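Local structure of regulatory protein YycH-like domain-containing protein (Eubacterium rectale, 5COZ) at residues Y57-I67 against Y262-I273; G222-E230 against Y237-V245. The protein is of unknown function but resembles YycH-type regulatory proteins and is probably a lipoprotein held at the outer face of the cell membrane. All blocks are in the same frame, centred on the assembly; numbering follows the deposited sequence.

Contact 1 pairs strands 58-66 and 262-272 in the mixed seven-stranded sheet, whereas contact 2 joins two loops on either side of helix 232-235, beside the nine-stranded antiparallel sheet. Along the chain, contact 2 is nested inside the long excursion that contact 1 closes: the chain leaves after 57-67, builds the second sheet, and returns through 262-273 to the first. Their centres are about 16 Å apart. They touch where Tyr262 OH lies 3.3 Å from Tyr237 OH, a probable hydrogen bond, and where Val59 CG1 packs on Ile223 CD1. Side chains of strand 295-311 touch both; contact 1 is part of the first sheet, and contact 2 sits where loops of the second sheet meet it.

Contact 1: Y57-I67 against Y262-I273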
loop_
_atom_site.group_PDB
_atom_site.type_symbol
_atom_site.label_atom_id
_atom_site.label_comp_id
_atom_site.label_asym_id
_atom_site.label_seq_id
_atom_site.Cartn_x
_atom_site.Cartn_y
_atom_site.Cartn_z
ATOM N N TYR A 57 -21.191 4.686 -6.609
ATOM C CA TYR A 57 -20.848 3.435 -7.285
ATOM C C TYR A 57 -20.598 3.646 -8.785
ATOM O O TYR A 57 -20.267 2.684 -9.484
ATOM C CB TYR A 57 -21.949 2.400 -7.087
ATOM C CG TYR A 57 -22.089 1.868 -5.677
ATOM C CD1 TYR A 57 -21.142 1.002 -5.137
ATOM C CD2 TYR A 57 -23.204 2.177 -4.905
ATOM C CE1 TYR A 57 -21.318 0.429 -3.870
ATOM C CE2 TYR A 57 -23.390 1.621 -3.642
ATOM C CZ TYR A 57 -22.446 0.741 -3.128
ATOM O OH TYR A 57 -22.654 0.139 -1.906
ATOM N N TYR A 58 -20.766 4.879 -9.307
ATOM C CA TYR A 58 -20.492 5.135 -10.720
ATOM C C TYR A 58 -19.039 5.525 -10.853
ATOM O O TYR A 58 -18.619 6.566 -10.310
ATOM C CB TYR A 58 -21.399 6.249 -11.238
ATOM C CG TYR A 58 -22.784 5.730 -11.521
ATOM C CD1 TYR A 58 -23.718 5.584 -10.498
ATOM C CD2 TYR A 58 -23.150 5.332 -12.802
ATOM C CE1 TYR A 58 -25.002 5.099 -10.756
ATOM C CE2 TYR A 58 -24.428 4.842 -13.070
ATOM C CZ TYR A 58 -25.347 4.724 -12.044
ATOM O OH TYR A 58 -26.589 4.203 -12.309
ATOM N N VAL A 59 -18.248 4.657 -11.497
ATOM C CA VAL A 59 -16.793 4.803 -11.531
ATOM C C VAL A 59 -16.289 4.798 -12.946
ATOM O O VAL A 59 -16.723 3.975 -13.780
ATOM C CB VAL A 59 -16.135 3.652 -10.715
ATOM C CG1 VAL A 59 -14.605 3.713 -10.741
ATOM C CG2 VAL A 59 -16.626 3.663 -9.273
ATOM N N LYS A 60 -15.372 5.720 -13.229
ATOM C CA LYS A 60 -14.725 5.819 -14.522
ATOM C C LYS A 60 -13.622 4.802 -14.697
ATOM O O LYS A 60 -12.914 4.489 -13.749
ATOM C CB LYS A 60 -14.015 7.185 -14.669
ATOM C CG LYS A 60 -14.942 8.375 -14.654
ATOM C CD LYS A 60 -14.049 9.634 -14.559
ATOM C CE LYS A 60 -14.819 10.906 -14.741
ATOM N NZ LYS A 60 -15.208 11.085 -16.176
ATOM N N SER A 61 -13.474 4.305 -15.923
ATOM C CA SER A 61 -12.282 3.631 -16.390
ATOM C C SER A 61 -11.577 4.611 -17.281
ATOM O O SER A 61 -12.201 5.535 -17.816
ATOM C CB SER A 61 -12.617 2.367 -17.164
ATOM O OG SER A 61 -13.149 1.420 -16.262
ATOM N N GLY A 62 -10.288 4.414 -17.471
ATOM C CA GLY A 62 -9.587 5.353 -18.334
ATOM C C GLY A 62 -8.223 4.873 -18.758
ATOM O O GLY A 62 -7.909 3.677 -18.706
ATOM N N LYS A 63 -7.466 5.819 -19.276
ATOM C CA LYS A 63 -6.071 5.625 -19.654
ATOM C C LYS A 63 -5.256 6.566 -18.820
ATOM O O LYS A 63 -5.669 7.724 -18.616
ATOM C CB LYS A 63 -5.829 5.943 -21.134
ATOM C CG LYS A 63 -6.649 5.150 -22.137
ATOM C CD LYS A 63 -6.071 3.798 -22.402
ATOM C CE LYS A 63 -6.728 3.188 -23.622
ATOM N NZ LYS A 63 -6.329 1.765 -23.727
ATOM N N VAL A 64 -4.096 6.104 -18.353
ATOM C CA VAL A 64 -3.140 6.945 -17.614
ATOM C C VAL A 64 -1.777 6.761 -18.219
ATOM O O VAL A 64 -1.515 5.742 -18.870
ATOM C CB VAL A 64 -3.069 6.605 -16.086
ATOM C CG1 VAL A 64 -4.417 6.797 -15.389
ATOM C CG2 VAL A 64 -2.538 5.188 -15.863
ATOM N N LYS A 65 -0.894 7.720 -17.982
ATOM C CA LYS A 65 0.496 7.625 -18.400
ATOM C C LYS A 65 1.346 7.554 -17.172
ATOM O O LYS A 65 1.093 8.256 -16.202
ATOM C CB LYS A 65 0.892 8.870 -19.227
ATOM C CG LYS A 65 0.491 8.800 -20.681
ATOM C CD LYS A 65 1.172 9.924 -21.471
ATOM C CE LYS A 65 0.932 9.800 -22.959
ATOM N NZ LYS A 65 -0.415 10.296 -23.358
ATOM N N ALA A 66 2.400 6.756 -17.221
ATOM C CA ALA A 66 3.346 6.725 -16.129
ATOM C C ALA A 66 4.005 8.086 -15.955
ATOM O O ALA A 66 4.309 8.749 -16.960
ATOM C CB ALA A 66 4.425 5.685 -16.434
ATOM N N ILE A 67 4.196 8.518 -14.699
ATOM C CA ILE A 67 4.962 9.720 -14.389
ATOM C C ILE A 67 6.401 9.247 -14.278
ATOM O O ILE A 67 6.709 8.359 -13.470
ATOM C CB ILE A 67 4.441 10.454 -13.123
ATOM C CG1 ILE A 67 3.026 11.018 -13.405
ATOM C CG2 ILE A 67 5.404 11.610 -12.713
ATOM C CD1 ILE A 67 2.271 11.530 -12.236
ATOM N N TYR A 262 0.968 8.039 -11.644
ATOM C CA TYR A 262 0.324 8.038 -12.949
ATOM C C TYR A 262 -0.440 9.308 -13.176
ATOM O O TYR A 262 -0.938 9.916 -12.223
ATOM C CB TYR A 262 -0.630 6.830 -13.052
ATOM C CG TYR A 262 0.090 5.523 -12.805
ATOM C CD1 TYR A 262 0.776 4.877 -13.829
ATOM C CD2 TYR A 262 0.168 4.974 -11.520
ATOM C CE1 TYR A 262 1.514 3.716 -13.591
ATOM C CE2 TYR A 262 0.948 3.846 -11.264
ATOM C CZ TYR A 262 1.591 3.200 -12.309
ATOM O OH TYR A 262 2.323 2.042 -12.113
ATOM N N ASP A 263 -0.517 9.733 -14.443
ATOM C CA ASP A 263 -1.238 10.944 -14.841
ATOM C C ASP A 263 -2.447 10.534 -15.689
ATOM O O ASP A 263 -2.292 9.884 -16.716
ATOM C CB ASP A 263 -0.317 11.906 -15.629
ATOM C CG ASP A 263 -0.910 13.286 -15.862
ATOM O OD1 ASP A 263 -1.541 13.801 -14.959
ATOM O OD2 ASP A 263 -0.763 13.822 -16.984
ATOM N N TRP A 264 -3.646 10.927 -15.255
ATOM C CA TRP A 264 -4.879 10.606 -15.992
ATOM C C TRP A 264 -4.880 11.275 -17.372
ATOM O O TRP A 264 -4.762 12.511 -17.476
ATOM C CB TRP A 264 -6.080 11.082 -15.190
ATOM C CG TRP A 264 -7.405 10.663 -15.766
ATOM C CD1 TRP A 264 -8.147 11.339 -16.697
ATOM C CD2 TRP A 264 -8.176 9.523 -15.386
ATOM N NE1 TRP A 264 -9.329 10.671 -16.939
ATOM C CE2 TRP A 264 -9.377 9.558 -16.137
ATOM C CE3 TRP A 264 -7.984 8.479 -14.466
ATOM C CZ2 TRP A 264 -10.375 8.581 -15.991
ATOM C CZ3 TRP A 264 -8.984 7.517 -14.314
ATOM C CH2 TRP A 264 -10.161 7.583 -15.065
ATOM N N VAL A 265 -5.116 10.486 -18.432
ATOM C CA VAL A 265 -5.136 11.060 -19.770
ATOM C C VAL A 265 -6.583 11.224 -20.262
ATOM O O VAL A 265 -6.947 12.285 -20.804
ATOM C CB VAL A 265 -4.317 10.162 -20.741
ATOM C CG1 VAL A 265 -4.477 10.587 -22.219
ATOM C CG2 VAL A 265 -2.842 10.185 -20.330
ATOM N N GLU A 266 -7.407 10.172 -20.090
ATOM C CA GLU A 266 -8.787 10.224 -20.587
ATOM C C GLU A 266 -9.658 9.154 -19.964
ATOM O O GLU A 266 -9.167 8.104 -19.531
ATOM C CB GLU A 266 -8.838 10.076 -22.128
ATOM C CG GLU A 266 -8.299 8.767 -22.658
ATOM C CD GLU A 266 -8.119 8.755 -24.165
ATOM O OE1 GLU A 266 -9.113 8.979 -24.890
ATOM O OE2 GLU A 266 -6.978 8.520 -24.620
ATOM N N THR A 267 -10.973 9.412 -19.992
ATOM C CA THR A 267 -11.992 8.462 -19.577
ATOM C C THR A 267 -12.313 7.598 -20.776
ATOM O O THR A 267 -12.545 8.137 -21.873
ATOM C CB THR A 267 -13.242 9.214 -19.098
ATOM O OG1 THR A 267 -12.873 10.043 -17.996
ATOM C CG2 THR A 267 -14.365 8.261 -18.665
ATOM N N THR A 268 -12.401 6.283 -20.572
ATOM C CA THR A 268 -12.739 5.369 -21.688
ATOM C C THR A 268 -14.193 4.929 -21.577
ATOM O O THR A 268 -14.882 4.821 -22.589
ATOM C CB THR A 268 -11.797 4.159 -21.708
ATOM O OG1 THR A 268 -11.814 3.559 -20.410
ATOM C CG2 THR A 268 -10.373 4.539 -22.085
ATOM N N GLU A 269 -14.640 4.631 -20.367
ATOM C CA GLU A 269 -16.016 4.229 -20.084
ATOM C C GLU A 269 -16.347 4.538 -18.636
ATOM O O GLU A 269 -15.463 4.804 -17.829
ATOM C CB GLU A 269 -16.242 2.739 -20.395
ATOM C CG GLU A 269 -15.363 1.802 -19.584
ATOM C CD GLU A 269 -15.274 0.357 -20.038
ATOM O OE1 GLU A 269 -16.003 -0.029 -20.982
ATOM O OE2 GLU A 269 -14.465 -0.393 -19.443
ATOM N N THR A 270 -17.623 4.597 -18.338
ATOM C CA THR A 270 -18.105 4.829 -16.987
ATOM C C THR A 270 -19.228 3.849 -16.779
ATOM O O THR A 270 -20.037 3.614 -17.676
ATOM C CB THR A 270 -18.565 6.276 -16.765
ATOM O OG1 THR A 270 -17.559 7.187 -17.231
ATOM C CG2 THR A 270 -18.919 6.563 -15.292
ATOM N N GLY A 271 -19.292 3.303 -15.594
ATOM C CA GLY A 271 -20.369 2.382 -15.293
ATOM C C GLY A 271 -20.536 2.247 -13.812
ATOM O O GLY A 271 -19.685 2.681 -13.027
ATOM N N GLU A 272 -21.605 1.570 -13.431
ATOM C CA GLU A 272 -21.894 1.297 -12.043
ATOM C C GLU A 272 -21.177 0.035 -11.635
ATOM O O GLU A 272 -21.226 -0.970 -12.351
ATOM C CB GLU A 272 -23.411 1.104 -11.901
ATOM C CG GLU A 272 -23.899 1.099 -10.474
ATOM C CD GLU A 272 -25.400 1.288 -10.344
ATOM O OE1 GLU A 272 -26.054 1.669 -11.342
ATOM O OE2 GLU A 272 -25.924 1.048 -9.234
ATOM N N ILE A 273 -20.497 0.083 -10.497
ATOM C CA ILE A 273 -19.843 -1.107 -9.969
ATOM C C ILE A 273 -20.807 -1.888 -9.099
ATOM O O ILE A 273 -21.834 -1.362 -8.664
ATOM C CB ILE A 273 -18.543 -0.768 -9.196
ATOM C CG1 ILE A 273 -18.842 0.010 -7.875
ATOM C CG2 ILE A 273 -17.553 -0.033 -10.126
ATOM C CD1 ILE A 273 -17.638 0.143 -6.977
HETATM O O HOH W 1 -17.667 9.799 -16.600
HETATM O O HOH W 2 -9.498 1.670 -19.759
#
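Glu272 CB lies over one face of the Tyr58 ring, 4.2 Å from the ring centroid and shifted toward its rim, a CH-pi contact. The carboxylate continues to the hydroxyl end, its plane turned 38° from the ring; Glu272 CG sits anti to the backbone N (chi1 -168°), which carries the extended chain obliquely across the tyrosine. Trp264 brings its six-membered ring back across the partner strand: CH2 meets Lys60 CB obliquely at 3.9 Å. Glu266 O, from the same strand as the indole, lies over a face near the rim, Lys63 O also lies over a face, and Thr267 OG1 is at the edge, in plane. Gly62 CA runs close by the indole, near CZ2, and 3.0 Å from Glu266 O. At the Tyr57 ring, Ile273 CG1 approaches the edge, 3.7 Å from CD1.

The strands are antiparallel and joined by a ladder of backbone bonds, interrupted by a classic beta bulge in which Val265 and Glu266 both face Lys63. Lys63 O accepts from Val265 N at 2.8 Å and more weakly from Glu266 N; Lys63 N returns a bond to Glu266 O. Lys60 bends at its last torsion (chi4 -73°), so that NZ reaches Thr267 OG1 at 3.1 Å and a water that also binds Thr270 OG1. On the other face Lys63 NZ turns away to form salt bridges with Asp316 and Asp310, and Ser61 OG bonds Tyr350.

Val64 fits between the aromatic residues, with CG2 3.8 Å from Tyr262 CB and CG1 near the indole. Strand 58-66 is flanked by strand 314-330 as well as 262-272, bonding through Gly62 to Ile317 and Val64 to Tyr315. Strand 295-311 packs against Val59, Val64, Tyr262 and Ile273, and the Tyr262 ring meets Tyr315 and Tyr225 edge-to-face.

Contact 2: G222-E230 against Y237-V245; sequences GIPYSRCPE and YANQENHLV
Two irregular loops meet here in a buried contact near the centre of the chain, bridged by two asparagine side chains, one backbone bond and several waters; an ST turn and inverse gamma turns centred on Ala238 and Asn242 shape the loops themselves. They flank the helix 232-235: residues 225-230 follow strand 223-224, and residues 237-243 lead into strand 244-249 of the nine-stranded antiparallel sheet. The two runs point in roughly opposite directions, 148° apart, and the one direct backbone-to-backbone hydrogen bond is Asn242 N to Ser226 O, 3.0 Å.

Asn242 does most of the gripping. Its CG is anti to the backbone N (chi1 176°), placing the amide at the edge of the Tyr225 ring, the planes 65° apart. ND2 gives a bent bond to Tyr225 O at 3.0 Å, approaching from above the carbonyl plane, and also bonds Pro218 O on strand 211-220. Asn239 does the same for the far end: ND2 reaches Pro229 O at 3.1 Å, again from above the carbonyl plane, while OD1 takes bonds from Asn231 and Thr235, fixing the amide's rotation.

Between these asparagines Glu241 lays its CG against Arg227 O, 3.4 Å away, and its OE1 bonds Tyr145 N. Ser226 OG accepts from Cys228 N, the ST turn. The guanidinium end of Arg227 leaves the contact for salt bridges with Glu300 and Glu304 of strand 295-311 and Glu188 of strand 188-192, joining both sheets. At the solvent-facing end, one water donates to both Glu230 OE1 and Asn239 O, while Glu230 CB rests on Asn239 O at 3.3 Å.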
loop_
_atom_site.group_PDB
_atom_site.type_symbol
_atom_site.label_atom_id
_atom_site.label_comp_id
_atom_site.label_asym_id
_atom_site.label_seq_id
_atom_site.Cartn_x
_atom_site.Cartn_y
_atom_site.Cartn_z
ATOM N N GLY A 222 -10.814 9.669 -5.925
ATOM C CA GLY A 222 -10.999 9.157 -4.570
ATOM C C GLY A 222 -10.673 7.695 -4.346
ATOM O O GLY A 222 -10.849 7.217 -3.231
ATOM N N ILE A 223 -10.178 7.003 -5.377
ATOM C CA ILE A 223 -9.927 5.566 -5.323
ATOM C C ILE A 223 -8.432 5.342 -5.478
ATOM O O ILE A 223 -7.825 5.863 -6.429
ATOM C CB ILE A 223 -10.767 4.855 -6.416
ATOM C CG1 ILE A 223 -12.261 5.061 -6.114
ATOM C CG2 ILE A 223 -10.395 3.359 -6.472
ATOM C CD1 ILE A 223 -13.196 4.598 -7.260
ATOM N N PRO A 224 -7.826 4.575 -4.560
ATOM C CA PRO A 224 -6.376 4.381 -4.642
ATOM C C PRO A 224 -5.964 3.427 -5.747
ATOM O O PRO A 224 -6.683 2.451 -6.030
ATOM C CB PRO A 224 -6.015 3.793 -3.268
ATOM C CG PRO A 224 -7.236 2.988 -2.882
ATOM C CD PRO A 224 -8.413 3.851 -3.416
ATOM N N TYR A 225 -4.771 3.648 -6.308
ATOM C CA TYR A 225 -4.222 2.624 -7.186
ATOM C C TYR A 225 -4.002 1.362 -6.358
ATOM O O TYR A 225 -3.813 1.412 -5.127
ATOM C CB TYR A 225 -2.898 3.052 -7.858
ATOM C CG TYR A 225 -2.919 4.437 -8.418
ATOM C CD1 TYR A 225 -3.730 4.760 -9.498
ATOM C CD2 TYR A 225 -2.078 5.423 -7.907
ATOM C CE1 TYR A 225 -3.776 6.070 -10.004
ATOM C CE2 TYR A 225 -2.107 6.718 -8.401
ATOM C CZ TYR A 225 -2.988 7.040 -9.424
ATOM O OH TYR A 225 -2.954 8.305 -9.930
ATOM N N SER A 226 -4.030 0.241 -7.038
ATOM C CA SER A 226 -4.010 -1.075 -6.438
ATOM C C SER A 226 -2.905 -1.284 -5.394
ATOM O O SER A 226 -1.729 -0.943 -5.629
ATOM C CB SER A 226 -3.879 -2.105 -7.553
ATOM O OG SER A 226 -3.598 -3.399 -7.054
ATOM N N ARG A 227 -3.312 -1.871 -4.261
ATOM C CA ARG A 227 -2.438 -2.267 -3.157
ATOM C C ARG A 227 -2.126 -3.763 -3.230
ATOM O O ARG A 227 -1.586 -4.322 -2.288
ATOM C CB ARG A 227 -3.082 -1.909 -1.823
ATOM C CG ARG A 227 -3.140 -0.388 -1.630
ATOM C CD ARG A 227 -4.286 0.012 -0.725
ATOM N NE ARG A 227 -4.191 -0.478 0.650
ATOM C CZ ARG A 227 -5.090 -1.279 1.236
ATOM N NH1 ARG A 227 -6.050 -1.846 0.519
ATOM N NH2 ARG A 227 -5.010 -1.541 2.537
ATOM N N CYS A 228 -2.431 -4.398 -4.369
ATOM C CA CYS A 228 -2.135 -5.789 -4.583
ATOM C C CYS A 228 -0.632 -6.015 -4.715
ATOM O O CYS A 228 0.073 -5.222 -5.340
ATOM C CB CYS A 228 -2.833 -6.290 -5.848
ATOM S SG CYS A 228 -4.610 -6.462 -5.672
ATOM N N PRO A 229 -0.183 -7.199 -4.318
ATOM C CA PRO A 229 1.193 -7.620 -4.647
ATOM C C PRO A 229 1.423 -7.692 -6.164
ATOM O O PRO A 229 0.475 -7.759 -6.961
ATOM C CB PRO A 229 1.239 -9.059 -4.102
ATOM C CG PRO A 229 0.254 -9.048 -2.958
ATOM C CD PRO A 229 -0.891 -8.205 -3.503
ATOM N N GLU A 230 2.711 -7.754 -6.549
ATOM C CA GLU A 230 3.085 -7.936 -7.950
ATOM C C GLU A 230 2.359 -9.160 -8.529
ATOM O O GLU A 230 2.392 -10.258 -7.939
ATOM C CB GLU A 230 4.606 -8.123 -8.057
ATOM C CG GLU A 230 5.075 -8.284 -9.494
ATOM C CD GLU A 230 6.571 -8.513 -9.641
ATOM O OE1 GLU A 230 7.332 -8.081 -8.750
ATOM O OE2 GLU A 230 6.985 -9.080 -10.676
ATOM N N TYR A 237 2.674 -6.033 -16.238
ATOM C CA TYR A 237 3.971 -5.428 -15.936
ATOM C C TYR A 237 4.326 -5.741 -14.488
ATOM O O TYR A 237 3.524 -6.405 -13.794
ATOM C CB TYR A 237 3.928 -3.903 -16.193
ATOM C CG TYR A 237 3.145 -3.099 -15.167
ATOM C CD1 TYR A 237 1.753 -3.146 -15.127
ATOM C CD2 TYR A 237 3.797 -2.273 -14.254
ATOM C CE1 TYR A 237 1.030 -2.431 -14.174
ATOM C CE2 TYR A 237 3.080 -1.528 -13.309
ATOM C CZ TYR A 237 1.701 -1.616 -13.274
ATOM O OH TYR A 237 0.984 -0.923 -12.329
ATOM N N ALA A 238 5.547 -5.371 -14.047
ATOM C CA ALA A 238 5.957 -5.619 -12.672
ATOM C C ALA A 238 5.307 -4.581 -11.762
ATOM O O ALA A 238 5.947 -3.602 -11.347
ATOM C CB ALA A 238 7.480 -5.589 -12.562
ATOM N N ASN A 239 3.996 -4.767 -11.484
ATOM C CA ASN A 239 3.267 -3.824 -10.634
ATOM C C ASN A 239 3.737 -3.984 -9.192
ATOM O O ASN A 239 4.407 -4.967 -8.833
ATOM C CB ASN A 239 1.751 -4.051 -10.741
ATOM C CG ASN A 239 1.344 -5.432 -10.289
ATOM O OD1 ASN A 239 1.667 -6.441 -10.950
ATOM N ND2 ASN A 239 0.731 -5.526 -9.118
ATOM N N GLN A 240 3.459 -2.978 -8.390
ATOM C CA GLN A 240 3.814 -3.052 -6.982
ATOM C C GLN A 240 2.740 -2.410 -6.161
ATOM O O GLN A 240 1.888 -1.684 -6.688
ATOM C CB GLN A 240 5.168 -2.402 -6.701
ATOM C CG GLN A 240 5.162 -0.931 -6.918
ATOM C CD GLN A 240 6.576 -0.425 -7.039
ATOM O OE1 GLN A 240 7.194 -0.505 -8.110
ATOM N NE2 GLN A 240 7.095 0.141 -5.952
ATOM N N GLU A 241 2.811 -2.653 -4.845
ATOM C CA GLU A 241 1.814 -2.117 -3.940
ATOM C C GLU A 241 1.869 -0.603 -3.898
ATOM O O GLU A 241 2.938 0.007 -3.707
ATOM C CB GLU A 241 2.012 -2.673 -2.539
ATOM C CG GLU A 241 1.831 -4.189 -2.472
ATOM C CD GLU A 241 2.459 -4.803 -1.230
ATOM O OE1 GLU A 241 1.830 -4.742 -0.154
ATOM O OE2 GLU A 241 3.631 -5.223 -1.314
ATOM N N ASN A 242 0.712 0.012 -4.126
ATOM C CA ASN A 242 0.612 1.461 -4.123
ATOM C C ASN A 242 0.575 2.014 -2.700
ATOM O O ASN A 242 -0.516 2.173 -2.133
ATOM C CB ASN A 242 -0.638 1.897 -4.870
ATOM C CG ASN A 242 -0.854 3.368 -4.826
ATOM O OD1 ASN A 242 0.057 4.146 -5.118
ATOM N ND2 ASN A 242 -2.068 3.776 -4.482
ATOM N N HIS A 243 1.733 2.316 -2.138
ATOM C CA HIS A 243 1.774 3.005 -0.858
ATOM C C HIS A 243 2.915 3.996 -0.875
ATOM O O HIS A 243 4.037 3.680 -1.280
ATOM C CB HIS A 243 1.849 2.071 0.408
ATOM C CG HIS A 243 2.794 0.911 0.301
ATOM N ND1 HIS A 243 2.363 -0.389 0.537
ATOM C CD2 HIS A 243 4.122 0.876 0.042
ATOM C CE1 HIS A 243 3.427 -1.159 0.409
ATOM N NE2 HIS A 243 4.512 -0.452 0.128
ATOM N N LEU A 244 2.575 5.208 -0.466
ATOM C CA LEU A 244 3.536 6.290 -0.218
ATOM C C LEU A 244 3.911 6.116 1.271
ATOM O O LEU A 244 3.030 6.208 2.159
ATOM C CB LEU A 244 2.859 7.650 -0.498
ATOM C CG LEU A 244 3.615 8.906 -0.010
ATOM C CD1 LEU A 244 4.940 9.094 -0.728
ATOM C CD2 LEU A 244 2.719 10.201 -0.189
ATOM N N VAL A 245 5.195 5.759 1.541
ATOM C CA VAL A 245 5.641 5.460 2.897
ATOM C C VAL A 245 6.324 6.686 3.491
ATOM O O VAL A 245 7.269 7.193 2.898
ATOM C CB VAL A 245 6.564 4.230 2.919
ATOM C CG1 VAL A 245 6.915 3.865 4.371
ATOM C CG2 VAL A 245 5.903 3.029 2.229
HETATM O O HOH W 3 -0.859 -0.191 -8.161
HETATM O O HOH W 4 -0.610 -3.739 0.119
HETATM O O HOH W 5 -0.357 -3.454 -7.359
HETATM O O HOH W 6 7.101 -5.280 -8.367
#